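PDB 3ZPL: putative marr-family transcriptional repressor from Streptomyces coelicolor, which binds DNA as a two-chain assembly through winged-helix domains and probably acts as a MarR-family transcriptional regulator. Local coordinates for residues G60-L65 with A116-E121. Residues are numbered along the deposited sequence; the frame is centred on the assembly and turned at random.
Sequences GLLVKL and AILTDE
Leu65 and Leu118 meet through different choices of first torsion: CG of Leu65 stands beside its backbone N and anti to the carbonyl carbon (chi1 -62°), whereas CG of Leu118 is swung anti to the backbone N (chi1 176°). The first choice carries the isobutyl group of Leu65 along the strand toward Ala116; the second sends that of Leu118 back along the helix toward Leu62. Their stems touch between these divergent ends, Leu65 CB lying 4.0 Å from Leu118 CB, at the pair whose CA atoms are nearest across the two segments. Both methyls of Leu65 lie over the helix-facing side of the strand backbone: CD2 3.6 Å from Ala116 O, CD1 4.0 Å from Leu118 N and 4.3 Å from Ala116 CB. One turn earlier in the helix, Leu62 meets the far end of Leu118 in two ways, CD2 to Leu118 CD1 at 4.2 Å and carbonyl O to Leu118 CD2 at 4.0 Å. Ala116 and Leu118 thus present one strand face to the helix, and Ile117 between them points its side chain the other way. All the touching residues are buried, and the join rests on van der Waals contact of aliphatic groups with each other and with backbone carbonyls. Just beyond it, Thr119 takes the N-cap position of helix 120-142, its OG1 bonded to Gly122 N. The axes of 60-65 and 116-118 lie nearly at right angles (84°), 8.4 Å apart at closest approach. The contact packs helix 56-66 against strand 114-118, which with strand 102-106 forms the antiparallel hairpin of the wing, as in MarR winged-helix domains. Leu65 and Ala116 both also pack on Leu78 of helix 75-82, and Leu62 on Leu96 of helix 86-98, while strand 114-118 lies between 72-74 and 102-106.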
loop_
_atom_site.group_PDB
_atom_site.type_symbol
_atom_site.label_atom_id
_atom_site.label_comp_id
_atom_site.label_asym_id
_atom_site.label_seq_id
_atom_site.Cartn_x
_atom_site.Cartn_y
_atom_site.Cartn_z
ATOM N N GLY A 60 3.093 -11.725 -6.387
ATOM C CA GLY A 60 2.042 -12.380 -5.588
ATOM C C GLY A 60 1.132 -13.291 -6.411
ATOM O O GLY A 60 0.730 -14.364 -5.951
ATOM N N LEU A 61 0.807 -12.860 -7.633
ATOM C CA LEU A 61 -0.052 -13.646 -8.500
ATOM C C LEU A 61 0.642 -14.958 -8.848
ATOM O O LEU A 61 0.045 -16.029 -8.751
ATOM C CB LEU A 61 -0.402 -12.871 -9.762
ATOM C CG LEU A 61 -1.074 -11.509 -9.578
ATOM C CD1 LEU A 61 -1.329 -10.830 -10.923
ATOM C CD2 LEU A 61 -2.383 -11.629 -8.810
ATOM N N LEU A 62 1.927 -14.891 -9.185
ATOM C CA LEU A 62 2.694 -16.102 -9.470
ATOM C C LEU A 62 2.748 -17.030 -8.278
ATOM O O LEU A 62 2.603 -18.230 -8.415
ATOM C CB LEU A 62 4.109 -15.757 -9.880
ATOM C CG LEU A 62 4.266 -14.826 -11.074
ATOM C CD1 LEU A 62 5.679 -14.955 -11.603
ATOM C CD2 LEU A 62 3.257 -15.126 -12.170
ATOM N N VAL A 63 2.953 -16.465 -7.100
ATOM C CA VAL A 63 3.011 -17.249 -5.864
ATOM C C VAL A 63 1.696 -17.977 -5.615
ATOM O O VAL A 63 1.684 -19.161 -5.269
ATOM C CB VAL A 63 3.337 -16.348 -4.660
ATOM C CG1 VAL A 63 3.168 -17.095 -3.345
ATOM C CG2 VAL A 63 4.755 -15.819 -4.788
ATOM N N LYS A 64 0.579 -17.297 -5.825
ATOM C CA LYS A 64 -0.690 -17.954 -5.583
ATOM C C LYS A 64 -0.973 -19.087 -6.578
ATOM O O LYS A 64 -1.612 -20.079 -6.213
ATOM C CB LYS A 64 -1.844 -16.969 -5.562
ATOM C CG LYS A 64 -3.125 -17.612 -5.066
ATOM C CD LYS A 64 -2.939 -18.410 -3.783
ATOM C CE LYS A 64 -4.200 -19.174 -3.441
ATOM N NZ LYS A 64 -3.980 -20.059 -2.264
ATOM N N LEU A 65 -0.538 -18.933 -7.828
ATOM C CA LEU A 65 -0.734 -19.991 -8.855
ATOM C C LEU A 65 0.178 -21.170 -8.559
ATOM O O LEU A 65 -0.276 -22.316 -8.487
ATOM C CB LEU A 65 -0.426 -19.465 -10.250
ATOM C CG LEU A 65 -1.295 -18.317 -10.758
ATOM C CD1 LEU A 65 -0.869 -17.935 -12.162
ATOM C CD2 LEU A 65 -2.764 -18.698 -10.719
ATOM N N ALA A 116 -5.777 -18.935 -15.536
ATOM C CA ALA A 116 -4.410 -18.417 -15.554
ATOM C C ALA A 116 -3.507 -19.533 -15.030
ATOM O O ALA A 116 -3.687 -20.010 -13.923
ATOM C CB ALA A 116 -4.299 -17.188 -14.671
ATOM N N ILE A 117 -2.574 -19.966 -15.861
ATOM C CA ILE A 117 -1.712 -21.083 -15.545
ATOM C C ILE A 117 -0.273 -20.592 -15.518
ATOM O O ILE A 117 0.157 -19.860 -16.424
ATOM C CB ILE A 117 -1.817 -22.186 -16.612
ATOM C CG1 ILE A 117 -3.278 -22.625 -16.788
ATOM C CG2 ILE A 117 -0.923 -23.363 -16.232
ATOM C CD1 ILE A 117 -3.548 -23.417 -18.042
ATOM N N LEU A 118 0.453 -20.975 -14.472
ATOM C CA LEU A 118 1.864 -20.639 -14.337
ATOM C C LEU A 118 2.713 -21.538 -15.223
ATOM O O LEU A 118 2.652 -22.752 -15.087
ATOM C CB LEU A 118 2.282 -20.822 -12.877
ATOM C CG LEU A 118 3.755 -20.620 -12.476
ATOM C CD1 LEU A 118 4.205 -19.202 -12.782
ATOM C CD2 LEU A 118 3.923 -20.930 -10.994
ATOM N N THR A 119 3.496 -20.952 -16.124
ATOM C CA THR A 119 4.390 -21.725 -16.986
ATOM C C THR A 119 5.554 -22.312 -16.205
ATOM O O THR A 119 5.804 -21.914 -15.085
ATOM C CB THR A 119 5.014 -20.841 -18.074
ATOM O OG1 THR A 119 5.770 -19.801 -17.453
ATOM C CG2 THR A 119 3.933 -20.246 -18.969
ATOM N N ASP A 120 6.277 -23.247 -16.810
ATOM C CA ASP A 120 7.534 -23.734 -16.222
ATOM C C ASP A 120 8.507 -22.587 -15.939
ATOM O O ASP A 120 9.003 -22.446 -14.825
ATOM C CB ASP A 120 8.225 -24.745 -17.142
ATOM C CG ASP A 120 7.528 -26.108 -17.167
ATOM O OD1 ASP A 120 6.848 -26.460 -16.162
ATOM O OD2 ASP A 120 7.695 -26.834 -18.188
ATOM N N GLU A 121 8.758 -21.753 -16.937
ATOM C CA GLU A 121 9.697 -20.644 -16.786
ATOM C C GLU A 121 9.289 -19.701 -15.664
ATOM O O GLU A 121 10.146 -19.147 -14.966
ATOM C CB GLU A 121 9.792 -19.872 -18.092
ATOM C CG GLU A 121 11.149 -19.255 -18.395
ATOM C CD GLU A 121 12.312 -20.222 -18.299
ATOM O OE1 GLU A 121 12.588 -20.664 -17.182
ATOM O OE2 GLU A 121 12.964 -20.533 -19.318
#